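Local atomic coordinates of glycosyl transferase family 9 (Veillonella parvula, PDB entry 3TOV), a protein that probably transfers a sugar from a nucleotide-activated donor to an acceptor, as do its heptosyltransferase relatives of glycosyltransferase family 9. Residues T90-Y104 / I109-F122. Sequence-based numbering, arbitrary orientation.
Sequences TDIVINLHPNERTSY and IHAPITTGMSHFLF
Strands 92-95 and 113-116 run side by side and parallel, their axes 26° apart, and Val93 and Asn95 carry the ladder between them: Val93 N gives to Ile113 O, Thr115 N to Val93 O, Asn95 N to Thr115 O, and Met117 N closes on Asn95 O at 2.7 Å. On one face of the sheet Ile92 and Ile94 lie alongside Ile113 and Thr115. On the other, Val93 splits its branches: CG1 sits by Thr114 CG2 at 3.8 Å, while CG2 reaches back to Ile109 CG2, also at 3.8 Å, and to Ala111 CB.

Past the strands, the start of helix 100-109 takes over. A chi1 of -62° turns Ser103 OG back toward the preceding turn, where it donates to Asn99 O at 2.6 Å; the same oxygen receives His119 N at 2.8 Å, in a nearly straight bond of 175°. Glu100 OE2 lies over one face of the His119 imidazole, toward the rim, 3.5 Å from NE2. Phe122 lays one ring face against the backbone of Ser103 and Tyr104, CZ coming 3.3 Å from Tyr104 CA and meeting the Tyr104 ring at its edge. With alanine here, the ring's contacts to Ser103 CB and to Tyr104 CA and CB would be gone, which would probably open a gap beside this helical turn. This is a beta-alpha-beta unit in the N-terminal Rossmann-like half of a GT-B fold, where strand 10-14 flanks 92-95 on its other edge. Backbone bonds set the strand register, and one serine hydroxyl, accepting and donating at once, ties the loop after the second strand to the helix start.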
loop_
_atom_site.group_PDB
_atom_site.type_symbol
_atom_site.label_atom_id
_atom_site.label_comp_id
_atom_site.label_asym_id
_atom_site.label_seq_id
_atom_site.Cartn_x
_atom_site.Cartn_y
_atom_site.Cartn_z
ATOM N N THR A 90 -27.027 -1.162 11.606
ATOM C CA THR A 90 -26.313 -0.643 10.446
ATOM C C THR A 90 -27.239 -0.093 9.352
ATOM O O THR A 90 -28.103 -0.800 8.846
ATOM C CB THR A 90 -25.427 -1.749 9.849
ATOM O OG1 THR A 90 -24.432 -2.140 10.811
ATOM C CG2 THR A 90 -24.769 -1.263 8.576
ATOM N N ASP A 91 -27.041 1.168 8.984
ATOM C CA ASP A 91 -27.922 1.852 8.030
ATOM C C ASP A 91 -27.539 1.552 6.581
ATOM O O ASP A 91 -28.381 1.152 5.768
ATOM C CB ASP A 91 -27.876 3.364 8.266
ATOM C CG ASP A 91 -28.299 3.749 9.671
ATOM O OD1 ASP A 91 -29.314 3.194 10.150
ATOM O OD2 ASP A 91 -27.615 4.593 10.300
ATOM N N ILE A 92 -26.257 1.755 6.286
ATOM C CA ILE A 92 -25.688 1.552 4.964
ATOM C C ILE A 92 -24.501 0.604 5.006
ATOM O O ILE A 92 -23.587 0.771 5.819
ATOM C CB ILE A 92 -25.130 2.872 4.418
ATOM C CG1 ILE A 92 -26.233 3.918 4.289
ATOM C CG2 ILE A 92 -24.419 2.651 3.086
ATOM C CD1 ILE A 92 -25.729 5.322 4.492
ATOM N N VAL A 93 -24.501 -0.382 4.116
ATOM C CA VAL A 93 -23.300 -1.171 3.865
ATOM C C VAL A 93 -22.713 -0.899 2.469
ATOM O O VAL A 93 -23.419 -0.932 1.463
ATOM C CB VAL A 93 -23.552 -2.674 4.053
ATOM C CG1 VAL A 93 -22.622 -3.488 3.151
ATOM C CG2 VAL A 93 -23.371 -3.051 5.514
ATOM N N ILE A 94 -21.413 -0.626 2.432
ATOM C CA ILE A 94 -20.697 -0.359 1.195
ATOM C C ILE A 94 -19.683 -1.469 0.937
ATOM O O ILE A 94 -18.754 -1.639 1.715
ATOM C CB ILE A 94 -19.927 0.963 1.310
ATOM C CG1 ILE A 94 -20.861 2.070 1.785
ATOM C CG2 ILE A 94 -19.260 1.315 -0.006
ATOM C CD1 ILE A 94 -20.307 3.455 1.638
ATOM N N ASN A 95 -19.850 -2.229 -0.140
ATOM C CA ASN A 95 -18.887 -3.287 -0.455
ATOM C C ASN A 95 -17.894 -2.834 -1.526
ATOM O O ASN A 95 -18.300 -2.447 -2.624
ATOM C CB ASN A 95 -19.592 -4.582 -0.885
ATOM C CG ASN A 95 -18.608 -5.703 -1.198
ATOM O OD1 ASN A 95 -17.472 -5.695 -0.730
ATOM N ND2 ASN A 95 -19.044 -6.673 -1.993
ATOM N N LEU A 96 -16.601 -2.876 -1.191
ATOM C CA LEU A 96 -15.526 -2.436 -2.090
ATOM C C LEU A 96 -14.820 -3.608 -2.703
ATOM O O LEU A 96 -13.994 -3.445 -3.582
ATOM C CB LEU A 96 -14.501 -1.582 -1.352
ATOM C CG LEU A 96 -15.028 -0.196 -0.964
ATOM C CD1 LEU A 96 -13.948 0.730 -0.394
ATOM C CD2 LEU A 96 -15.703 0.440 -2.170
ATOM N N HIS A 97 -15.151 -4.795 -2.225
ATOM C CA HIS A 97 -14.492 -6.011 -2.659
ATOM C C HIS A 97 -15.519 -6.954 -3.285
ATOM O O HIS A 97 -16.285 -7.640 -2.586
ATOM C CB HIS A 97 -13.777 -6.657 -1.479
ATOM C CG HIS A 97 -12.877 -7.782 -1.867
ATOM N ND1 HIS A 97 -12.231 -8.573 -0.940
ATOM C CD2 HIS A 97 -12.514 -8.253 -3.083
ATOM C CE1 HIS A 97 -11.509 -9.480 -1.569
ATOM N NE2 HIS A 97 -11.663 -9.308 -2.871
ATOM N N PRO A 98 -15.562 -6.946 -4.621
ATOM C CA PRO A 98 -16.554 -7.637 -5.454
ATOM C C PRO A 98 -16.339 -9.125 -5.713
ATOM O O PRO A 98 -16.925 -9.627 -6.673
ATOM C CB PRO A 98 -16.501 -6.867 -6.774
ATOM C CG PRO A 98 -15.176 -6.188 -6.769
ATOM C CD PRO A 98 -14.864 -5.879 -5.355
ATOM N N ASN A 99 -15.552 -9.822 -4.899
ATOM C CA ASN A 99 -15.536 -11.283 -4.987
ATOM C C ASN A 99 -16.720 -11.846 -4.202
ATOM O O ASN A 99 -17.267 -11.167 -3.342
ATOM C CB ASN A 99 -14.245 -11.846 -4.424
ATOM C CG ASN A 99 -14.149 -11.658 -2.925
ATOM O OD1 ASN A 99 -14.656 -10.671 -2.383
ATOM N ND2 ASN A 99 -13.516 -12.611 -2.244
ATOM N N GLU A 100 -17.105 -13.085 -4.485
ATOM C CA GLU A 100 -18.255 -13.698 -3.828
ATOM C C GLU A 100 -18.181 -13.754 -2.300
ATOM O O GLU A 100 -19.163 -13.478 -1.608
ATOM C CB GLU A 100 -18.481 -15.096 -4.369
ATOM C CG GLU A 100 -17.207 -15.804 -4.674
ATOM C CD GLU A 100 -16.875 -15.748 -6.143
ATOM O OE1 GLU A 100 -15.975 -14.962 -6.524
ATOM O OE2 GLU A 100 -17.511 -16.501 -6.916
ATOM N N ARG A 101 -17.032 -14.125 -1.761
ATOM C CA ARG A 101 -16.931 -14.194 -0.312
ATOM C C ARG A 101 -17.255 -12.871 0.388
ATOM O O ARG A 101 -18.076 -12.831 1.299
ATOM C CB ARG A 101 -15.577 -14.737 0.110
ATOM C CG ARG A 101 -15.642 -16.216 0.395
ATOM C CD ARG A 101 -14.285 -16.877 0.350
ATOM N NE ARG A 101 -14.316 -18.158 1.049
ATOM C CZ ARG A 101 -14.833 -19.280 0.556
ATOM N NH1 ARG A 101 -14.809 -20.382 1.287
ATOM N NH2 ARG A 101 -15.375 -19.304 -0.656
ATOM N N THR A 102 -16.630 -11.781 -0.030
ATOM C CA THR A 102 -16.927 -10.517 0.620
ATOM C C THR A 102 -18.306 -10.035 0.231
ATOM O O THR A 102 -19.003 -9.399 1.019
ATOM C CB THR A 102 -15.914 -9.443 0.292
ATOM O OG1 THR A 102 -14.637 -9.840 0.797
ATOM C CG2 THR A 102 -16.316 -8.148 0.959
ATOM N N SER A 103 -18.709 -10.332 -0.992
ATOM C CA SER A 103 -20.032 -9.940 -1.425
ATOM C C SER A 103 -21.015 -10.651 -0.515
ATOM O O SER A 103 -21.932 -10.046 0.019
ATOM C CB SER A 103 -20.254 -10.306 -2.891
ATOM O OG SER A 103 -19.332 -9.624 -3.724
ATOM N N TYR A 104 -20.800 -11.939 -0.311
ATOM C CA TYR A 104 -21.612 -12.666 0.636
ATOM C C TYR A 104 -21.719 -11.913 1.956
ATOM O O TYR A 104 -22.810 -11.636 2.446
ATOM C CB TYR A 104 -21.015 -14.048 0.884
ATOM C CG TYR A 104 -21.704 -14.794 1.990
ATOM C CD1 TYR A 104 -22.848 -15.531 1.741
ATOM C CD2 TYR A 104 -21.218 -14.744 3.285
ATOM C CE1 TYR A 104 -23.481 -16.213 2.752
ATOM C CE2 TYR A 104 -21.843 -15.418 4.305
ATOM C CZ TYR A 104 -22.975 -16.152 4.037
ATOM O OH TYR A 104 -23.613 -16.816 5.056
ATOM N N ILE A 109 -24.787 -9.232 6.297
ATOM C CA ILE A 109 -25.052 -8.162 7.251
ATOM C C ILE A 109 -26.520 -7.700 7.165
ATOM O O ILE A 109 -27.155 -7.392 8.177
ATOM C CB ILE A 109 -24.082 -7.002 7.020
ATOM C CG1 ILE A 109 -22.648 -7.485 7.274
ATOM C CG2 ILE A 109 -24.428 -5.823 7.904
ATOM C CD1 ILE A 109 -21.570 -6.656 6.597
ATOM N N HIS A 110 -27.054 -7.666 5.949
ATOM C CA HIS A 110 -28.471 -7.392 5.733
ATOM C C HIS A 110 -28.911 -6.014 6.169
ATOM O O HIS A 110 -29.901 -5.878 6.879
ATOM C CB HIS A 110 -29.329 -8.433 6.438
ATOM C CG HIS A 110 -29.871 -9.474 5.518
ATOM N ND1 HIS A 110 -29.202 -10.651 5.249
ATOM C CD2 HIS A 110 -31.006 -9.504 4.779
ATOM C CE1 HIS A 110 -29.910 -11.365 4.391
ATOM N NE2 HIS A 110 -31.007 -10.692 4.088
ATOM N N ALA A 111 -28.191 -4.987 5.735
ATOM C CA ALA A 111 -28.568 -3.624 6.086
ATOM C C ALA A 111 -29.647 -3.103 5.145
ATOM O O ALA A 111 -29.712 -3.501 3.976
ATOM C CB ALA A 111 -27.354 -2.701 6.090
ATOM N N PRO A 112 -30.495 -2.203 5.656
ATOM C CA PRO A 112 -31.566 -1.545 4.911
ATOM C C PRO A 112 -31.113 -1.220 3.499
ATOM O O PRO A 112 -31.883 -1.306 2.540
ATOM C CB PRO A 112 -31.756 -0.247 5.685
ATOM C CG PRO A 112 -31.443 -0.610 7.072
ATOM C CD PRO A 112 -30.345 -1.635 7.005
ATOM N N ILE A 113 -29.854 -0.834 3.373
ATOM C CA ILE A 113 -29.335 -0.517 2.065
ATOM C C ILE A 113 -27.879 -0.928 1.897
ATOM O O ILE A 113 -27.007 -0.514 2.658
ATOM C CB ILE A 113 -29.557 0.969 1.736
ATOM C CG1 ILE A 113 -28.387 1.537 0.956
ATOM C CG2 ILE A 113 -29.734 1.784 3.003
ATOM C CD1 ILE A 113 -28.368 3.007 1.058
ATOM N N THR A 114 -27.650 -1.781 0.902
ATOM C CA THR A 114 -26.311 -2.194 0.507
ATOM C C THR A 114 -25.935 -1.524 -0.804
ATOM O O THR A 114 -26.746 -1.430 -1.738
ATOM C CB THR A 114 -26.198 -3.723 0.305
ATOM O OG1 THR A 114 -26.656 -4.410 1.478
ATOM C CG2 THR A 114 -24.764 -4.111 0.027
ATOM N N THR A 115 -24.697 -1.052 -0.862
ATOM C CA THR A 115 -24.178 -0.446 -2.073
ATOM C C THR A 115 -22.683 -0.781 -2.264
ATOM O O THR A 115 -22.155 -1.721 -1.662
ATOM C CB THR A 115 -24.531 1.079 -2.156
ATOM O OG1 THR A 115 -24.287 1.568 -3.478
ATOM C CG2 THR A 115 -23.759 1.903 -1.149
ATOM N N GLY A 116 -22.009 -0.039 -3.132
ATOM C CA GLY A 116 -20.680 -0.425 -3.556
ATOM C C GLY A 116 -20.796 -1.419 -4.694
ATOM O O GLY A 116 -21.784 -1.459 -5.414
HETATM N N MSE A 117 -19.778 -2.240 -4.864
HETATM C CA MSE A 117 -19.776 -3.170 -5.969
HETATM C C MSE A 117 -19.648 -4.563 -5.403
HETATM O O MSE A 117 -18.820 -4.802 -4.528
HETATM C CB MSE A 117 -18.603 -2.883 -6.902
HETATM C CG MSE A 117 -18.720 -3.626 -8.200
HETATM SE SE MSE A 117 -17.087 -3.730 -9.217
HETATM C CE MSE A 117 -17.741 -4.920 -10.610
ATOM N N SER A 118 -20.471 -5.478 -5.895
ATOM C CA SER A 118 -20.430 -6.856 -5.432
ATOM C C SER A 118 -20.502 -7.830 -6.600
ATOM O O SER A 118 -20.853 -7.447 -7.724
ATOM C CB SER A 118 -21.558 -7.130 -4.431
ATOM O OG SER A 118 -21.312 -6.463 -3.200
ATOM N N HIS A 119 -20.151 -9.083 -6.325
ATOM C CA HIS A 119 -20.246 -10.144 -7.312
ATOM C C HIS A 119 -21.679 -10.188 -7.866
ATOM O O HIS A 119 -22.652 -9.923 -7.149
ATOM C CB HIS A 119 -19.851 -11.465 -6.663
ATOM C CG HIS A 119 -19.521 -12.553 -7.635
ATOM N ND1 HIS A 119 -20.432 -13.525 -8.003
ATOM C CD2 HIS A 119 -18.375 -12.839 -8.296
ATOM C CE1 HIS A 119 -19.863 -14.354 -8.859
ATOM N NE2 HIS A 119 -18.615 -13.959 -9.056
ATOM N N PHE A 120 -21.803 -10.490 -9.153
ATOM C CA PHE A 120 -23.094 -10.420 -9.824
ATOM C C PHE A 120 -24.102 -11.400 -9.228
ATOM O O PHE A 120 -25.322 -11.282 -9.429
ATOM C CB PHE A 120 -22.928 -10.679 -11.323
ATOM C CG PHE A 120 -22.581 -12.098 -11.657
ATOM C CD1 PHE A 120 -23.580 -13.045 -11.849
ATOM C CD2 PHE A 120 -21.254 -12.493 -11.781
ATOM C CE1 PHE A 120 -23.256 -14.355 -12.160
ATOM C CE2 PHE A 120 -20.929 -13.800 -12.096
ATOM C CZ PHE A 120 -21.920 -14.732 -12.280
ATOM N N LEU A 121 -23.592 -12.374 -8.489
ATOM C CA LEU A 121 -24.463 -13.317 -7.828
ATOM C C LEU A 121 -25.256 -12.673 -6.685
ATOM O O LEU A 121 -26.364 -13.100 -6.395
ATOM C CB LEU A 121 -23.675 -14.523 -7.356
ATOM C CG LEU A 121 -23.902 -15.746 -8.234
ATOM C CD1 LEU A 121 -23.199 -16.947 -7.643
ATOM C CD2 LEU A 121 -25.384 -16.039 -8.385
ATOM N N PHE A 122 -24.702 -11.640 -6.057
ATOM C CA PHE A 122 -25.427 -10.882 -5.038
ATOM C C PHE A 122 -26.024 -9.563 -5.536
ATOM O O PHE A 122 -26.719 -8.868 -4.781
ATOM C CB PHE A 122 -24.517 -10.589 -3.853
ATOM C CG PHE A 122 -24.014 -11.818 -3.166
ATOM C CD1 PHE A 122 -24.672 -12.329 -2.072
ATOM C CD2 PHE A 122 -22.876 -12.464 -3.619
ATOM C CE1 PHE A 122 -24.209 -13.450 -1.450
ATOM C CE2 PHE A 122 -22.407 -13.591 -2.991
ATOM C CZ PHE A 122 -23.073 -14.082 -1.911
#